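Local coordinates for tail spike protein (PDB 6EU4) that forms the trimeric tailspike of an Acinetobacter phage and probably recognises the capsular polysaccharide of its bacterial host, at residues G431-L435 against T436-K440; I107-Q110 against K111-S115; A248-S251 against S252-I256. All coordinates share one frame; numbering follows the deposited sequence.

How the interactions relate
All three contacts are local and lie in series along an elongated parallel beta-helix. Interaction 2 lies within the short helix 106-113 and its end, near the first coils, whereas interactions 1 and 3 both involve strands of the coils: interaction 3 at a corner, interaction 1 in a loop on a late coil. Interactions 1 and 2 lie on opposite sides of the chain's centre, with their own centres about 57 Å apart. Interaction 1 is mainly a surface contact, although its phenylalanine is buried; the other two are partly buried. Their chemistry differs: an ST turn beside a ring edge in interaction 1, helical backbone bonds with aliphatic packing in interaction 2, and a CH-pi contact beside a serine-to-carbonyl bond in interaction 3.

Interaction 1 (G431-L435 against T436-K440); sequences GISSL and TAFTK
F438 meets S433 and L435 inside the loop that joins strands 430-432 and 443-445, a parallel pair in the beta-helix. The phenyl ring turns an edge to the serine, whose OG lies close to the ring plane, 3.9 Å from CE1. L435 approaches the same end of the ring obliquely, its carbonyl O 3.6 Å from CZ, while its CB passes 4.2 Å from CE1. The rest of the leucine leads elsewhere, CD1 coming alongside A437 O at 3.9 Å. S433 OG is set anti to its own backbone N (chi1 178°), which carries it forward along the chain to accept from L435 N at 3.0 Å, with an N-H...O angle of 160°, forming an ST turn. At the bend, T436 CG2 sits 3.4 Å from L435 O, and OG1 of this threonine is hydrogen-bonded to S364 OG. F438 stacks with Y444 of strand 443-445, its side chain touches A405, and its backbone N donates to N370 OD1. With no hydrogen bond between 431-435 and 436-440, the loop's shape probably rests on the serine bond in its first half, the bonds of T436 and F438 N to their outside partners, and packing on the buried ring.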
# COMPACT_ATOMS: atom_id res chain seq x y z
N GLY A 431 -21.93 18.81 -5.63
CA GLY A 431 -22.13 20.21 -5.27
C GLY A 431 -22.32 20.42 -3.79
O GLY A 431 -22.49 19.48 -3.00
N ILE A 432 -22.31 21.70 -3.43
CA ILE A 432 -22.58 22.13 -2.06
C ILE A 432 -24.02 21.82 -1.71
O ILE A 432 -24.93 22.06 -2.52
CB ILE A 432 -22.29 23.63 -1.93
CG1 ILE A 432 -20.80 23.89 -2.14
CG2 ILE A 432 -22.74 24.14 -0.56
CD1 ILE A 432 -20.45 25.34 -2.32
N SER A 433 -24.25 21.33 -0.50
CA SER A 433 -25.59 20.98 -0.07
C SER A 433 -25.79 21.29 1.40
O SER A 433 -24.91 21.02 2.22
CB SER A 433 -25.86 19.49 -0.29
OG SER A 433 -27.16 19.14 0.16
N SER A 434 -26.97 21.83 1.73
CA SER A 434 -27.39 21.97 3.11
C SER A 434 -28.30 20.83 3.55
O SER A 434 -28.85 20.88 4.65
CB SER A 434 -28.12 23.31 3.32
OG SER A 434 -29.30 23.34 2.55
N LEU A 435 -28.48 19.82 2.72
CA LEU A 435 -29.36 18.71 3.06
C LEU A 435 -28.60 17.60 3.78
O LEU A 435 -27.36 17.54 3.77
CB LEU A 435 -30.02 18.16 1.79
CG LEU A 435 -30.76 19.14 0.88
CD1 LEU A 435 -31.34 18.41 -0.33
CD2 LEU A 435 -31.84 19.89 1.63
N THR A 436 -29.37 16.68 4.40
CA THR A 436 -28.81 15.44 4.94
C THR A 436 -29.59 14.23 4.43
O THR A 436 -29.50 13.15 5.03
CB THR A 436 -28.77 15.43 6.47
OG1 THR A 436 -30.09 15.63 7.01
CG2 THR A 436 -27.82 16.52 7.00
N ALA A 437 -30.34 14.39 3.35
CA ALA A 437 -31.07 13.30 2.71
C ALA A 437 -31.01 13.53 1.22
O ALA A 437 -31.33 14.63 0.75
CB ALA A 437 -32.52 13.23 3.19
N PHE A 438 -30.61 12.50 0.48
CA PHE A 438 -30.25 12.63 -0.92
C PHE A 438 -31.08 11.70 -1.80
O PHE A 438 -31.62 10.69 -1.33
CB PHE A 438 -28.76 12.37 -1.07
CG PHE A 438 -27.96 13.14 -0.05
CD1 PHE A 438 -27.81 14.51 -0.18
CD2 PHE A 438 -27.44 12.52 1.08
CE1 PHE A 438 -27.14 15.25 0.79
CE2 PHE A 438 -26.75 13.26 2.04
CZ PHE A 438 -26.62 14.61 1.89
N THR A 439 -31.19 12.08 -3.08
CA THR A 439 -31.98 11.31 -4.03
C THR A 439 -31.25 11.04 -5.33
O THR A 439 -31.86 10.54 -6.29
CB THR A 439 -33.30 12.04 -4.32
OG1 THR A 439 -33.00 13.32 -4.91
CG2 THR A 439 -34.10 12.26 -3.05
N LYS A 440 -29.96 11.35 -5.40
CA LYS A 440 -29.13 11.01 -6.55
C LYS A 440 -27.78 10.50 -6.07
O LYS A 440 -27.32 10.84 -4.98
CB LYS A 440 -28.94 12.21 -7.48
CG LYS A 440 -30.23 12.73 -8.10
CD LYS A 440 -29.93 13.86 -9.06
CE LYS A 440 -31.15 14.21 -9.91
NZ LYS A 440 -32.30 14.57 -9.06

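Interaction 2 (I107-Q110 against K111-S115); sequences IPIQ and KVLIS
V112, whose N-H reaches back to P108 O, presents a carbonyl oxygen that S115 grips twice: OG donates at 2.8 Å and the backbone N at 3.2 Å. These bonds lie at the C-terminal end of the short alpha-helix 106-113. The helix packs by I109 on strand 124-127 and by I109 and L113 on V131, consistent with the helices that cover the N-terminal end of many parallel beta-helices, while S115 O accepts from NZ of K53 of a neighbouring subunit. Within the helix, K111 N to I107 O and L113 N to I109 O are regular bonds of 3.0 Å, whereas I114 N to Q110 O, where the helix ends, is weak. On the inner side I109 and L113 run side by side, CG2 of the isoleucine 3.7 Å from CD1 of the leucine. Another flank pairs I107 with the extended K111, whose CE passes 3.8 Å from I107 CG2 on the way to the bond of NZ with D72 O. Q110 starts anti to its N (chi1 -168°) and then bends at chi2 (58°), bringing its amide toward L113 and I114. There OE1 accepts from Y132 N, while NE2 lies 3.8 Å from I114 CG2.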
# COMPACT_ATOMS: atom_id res chain seq x y z
N ILE A 107 -12.46 -27.63 32.10
CA ILE A 107 -11.46 -27.60 33.17
C ILE A 107 -10.13 -28.08 32.61
O ILE A 107 -9.11 -27.40 32.81
CB ILE A 107 -11.95 -28.41 34.38
CG1 ILE A 107 -13.09 -27.64 35.06
CG2 ILE A 107 -10.81 -28.67 35.37
CD1 ILE A 107 -13.87 -28.43 36.12
N PRO A 108 -10.07 -29.22 31.91
CA PRO A 108 -8.79 -29.63 31.30
C PRO A 108 -8.22 -28.59 30.35
O PRO A 108 -6.99 -28.37 30.36
CB PRO A 108 -9.14 -30.92 30.54
CG PRO A 108 -10.36 -31.41 31.14
CD PRO A 108 -11.10 -30.27 31.76
N ILE A 109 -9.05 -27.98 29.50
CA ILE A 109 -8.54 -26.95 28.59
C ILE A 109 -7.91 -25.83 29.39
O ILE A 109 -6.80 -25.37 29.09
CB ILE A 109 -9.67 -26.40 27.70
CG1 ILE A 109 -10.13 -27.43 26.65
CG2 ILE A 109 -9.22 -25.10 26.97
CD1 ILE A 109 -11.50 -27.12 26.12
N GLN A 110 -8.61 -25.38 30.42
CA GLN A 110 -8.11 -24.25 31.19
C GLN A 110 -6.76 -24.57 31.82
O GLN A 110 -5.85 -23.73 31.81
CB GLN A 110 -9.13 -23.85 32.25
CG GLN A 110 -8.82 -22.52 32.90
CD GLN A 110 -8.75 -21.41 31.88
OE1 GLN A 110 -9.77 -20.98 31.34
NE2 GLN A 110 -7.53 -20.97 31.56
N LYS A 111 -6.61 -25.79 32.34
CA LYS A 111 -5.34 -26.19 32.95
C LYS A 111 -4.19 -26.10 31.95
O LYS A 111 -3.10 -25.63 32.31
CB LYS A 111 -5.44 -27.60 33.52
CG LYS A 111 -6.25 -27.68 34.80
CD LYS A 111 -6.44 -29.09 35.25
CE LYS A 111 -7.26 -29.14 36.53
NZ LYS A 111 -7.54 -30.52 36.95
N VAL A 112 -4.39 -26.56 30.71
CA VAL A 112 -3.24 -26.55 29.80
C VAL A 112 -2.98 -25.13 29.30
O VAL A 112 -1.82 -24.78 29.04
CB VAL A 112 -3.39 -27.54 28.63
CG1 VAL A 112 -3.54 -28.97 29.15
CG2 VAL A 112 -4.52 -27.17 27.71
N LEU A 113 -4.01 -24.29 29.19
CA LEU A 113 -3.79 -22.93 28.70
C LEU A 113 -2.93 -22.09 29.65
O LEU A 113 -2.29 -21.13 29.20
CB LEU A 113 -5.13 -22.22 28.47
CG LEU A 113 -5.96 -22.77 27.32
CD1 LEU A 113 -7.21 -21.94 27.12
CD2 LEU A 113 -5.15 -22.84 26.03
N ILE A 114 -2.90 -22.42 30.93
CA ILE A 114 -2.09 -21.65 31.88
C ILE A 114 -0.90 -22.47 32.39
O ILE A 114 -0.29 -22.10 33.38
CB ILE A 114 -2.93 -21.12 33.05
CG1 ILE A 114 -3.55 -22.27 33.85
CG2 ILE A 114 -3.98 -20.19 32.50
CD1 ILE A 114 -4.23 -21.82 35.15
N SER A 115 -0.55 -23.55 31.70
CA SER A 115 0.53 -24.44 32.13
C SER A 115 1.92 -23.93 31.76
O SER A 115 2.92 -24.42 32.30
CB SER A 115 0.37 -25.81 31.48
OG SER A 115 0.56 -25.69 30.08

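Interaction 3 (A248-S251 against S252-I256); sequences ASAS and SRSFI
Across a corner of the parallel beta-helix, between strands 241-250 and 253-257, the F255 ring lays one face on the methyl of A248. The phenylalanine leaves its backbone at CB with CG anti to the carbonyl carbon (chi1 -68°), a setting that swings the ring back toward the preceding strand. Contact then tightens along the ring: CD2 lies 4.1 Å from A248 CB, CE2 3.8 Å, and CZ, at the tip, 3.7 Å. CZ also comes within 3.9 Å of A248 N. The methyl stands 15° off the ring normal, displaced toward the rim, and makes a CH-pi contact. F255 in turn stacks with W286 of strand 284-304, so the corner is tied into aromatic packing from one coil to the next, and its side chain also touches A278 and I233.

S254 reaches the same alanine from another direction. Its OG donates to A248 O at 3.0 Å, approaching from above the carbonyl plane, 37° out of it, and this is the one hydrogen bond that links 248-251 to 252-256. R253 instead directs its guanidinium to salt bridges with D287 and E231, and I256 CD1 sits over one face of that group. At the turn itself the methyl of A250 packs against the backbone across the corner, its CB 3.3 Å from R253 O.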
# COMPACT_ATOMS: atom_id res chain seq x y z
N ALA A 248 -14.17 -13.67 11.13
CA ALA A 248 -15.15 -13.43 12.18
C ALA A 248 -16.54 -13.42 11.55
O ALA A 248 -16.92 -12.46 10.87
CB ALA A 248 -14.85 -12.13 12.92
N SER A 249 -17.26 -14.51 11.77
CA SER A 249 -18.64 -14.65 11.31
C SER A 249 -19.55 -14.42 12.50
O SER A 249 -19.48 -15.15 13.49
CB SER A 249 -18.86 -16.02 10.68
OG SER A 249 -17.95 -16.24 9.60
N ALA A 250 -20.37 -13.38 12.42
CA ALA A 250 -21.17 -12.94 13.56
C ALA A 250 -22.52 -12.44 13.08
O ALA A 250 -22.63 -11.94 11.96
CB ALA A 250 -20.47 -11.82 14.32
N SER A 251 -23.53 -12.54 13.94
CA SER A 251 -24.84 -12.03 13.56
C SER A 251 -24.97 -10.52 13.72
O SER A 251 -25.78 -9.91 13.02
CB SER A 251 -25.95 -12.72 14.35
OG SER A 251 -25.88 -12.37 15.73
N SER A 252 -24.18 -9.87 14.59
CA SER A 252 -24.29 -8.43 14.80
C SER A 252 -23.05 -7.67 14.35
O SER A 252 -23.13 -6.84 13.43
CB SER A 252 -24.61 -8.14 16.27
OG SER A 252 -24.73 -6.75 16.49
N ARG A 253 -21.89 -7.91 14.96
CA ARG A 253 -20.65 -7.22 14.58
C ARG A 253 -19.51 -8.23 14.50
O ARG A 253 -19.28 -8.99 15.44
CB ARG A 253 -20.29 -6.10 15.57
CG ARG A 253 -21.31 -4.97 15.64
CD ARG A 253 -20.87 -3.85 16.58
NE ARG A 253 -21.04 -4.24 17.97
CZ ARG A 253 -20.47 -3.62 19.00
NH1 ARG A 253 -19.68 -2.58 18.82
NH2 ARG A 253 -20.69 -4.06 20.25
N SER A 254 -18.81 -8.26 13.36
CA SER A 254 -17.74 -9.24 13.17
C SER A 254 -16.49 -8.86 13.96
O SER A 254 -16.04 -9.63 14.81
CB SER A 254 -17.42 -9.39 11.68
OG SER A 254 -18.54 -9.94 10.99
N PHE A 255 -15.93 -7.68 13.70
CA PHE A 255 -14.71 -7.22 14.35
C PHE A 255 -15.01 -5.91 15.09
O PHE A 255 -15.55 -4.97 14.49
CB PHE A 255 -13.61 -6.95 13.32
CG PHE A 255 -13.07 -8.17 12.61
CD1 PHE A 255 -12.02 -8.89 13.15
CD2 PHE A 255 -13.58 -8.55 11.38
CE1 PHE A 255 -11.50 -9.99 12.47
CE2 PHE A 255 -13.07 -9.65 10.71
CZ PHE A 255 -12.03 -10.37 11.25
N ILE A 256 -14.67 -5.85 16.37
CA ILE A 256 -14.87 -4.67 17.20
C ILE A 256 -13.54 -4.34 17.87
O ILE A 256 -13.02 -5.16 18.63
CB ILE A 256 -15.94 -4.88 18.29
CG1 ILE A 256 -17.28 -5.34 17.69
CG2 ILE A 256 -16.09 -3.63 19.15
CD1 ILE A 256 -18.13 -6.04 18.75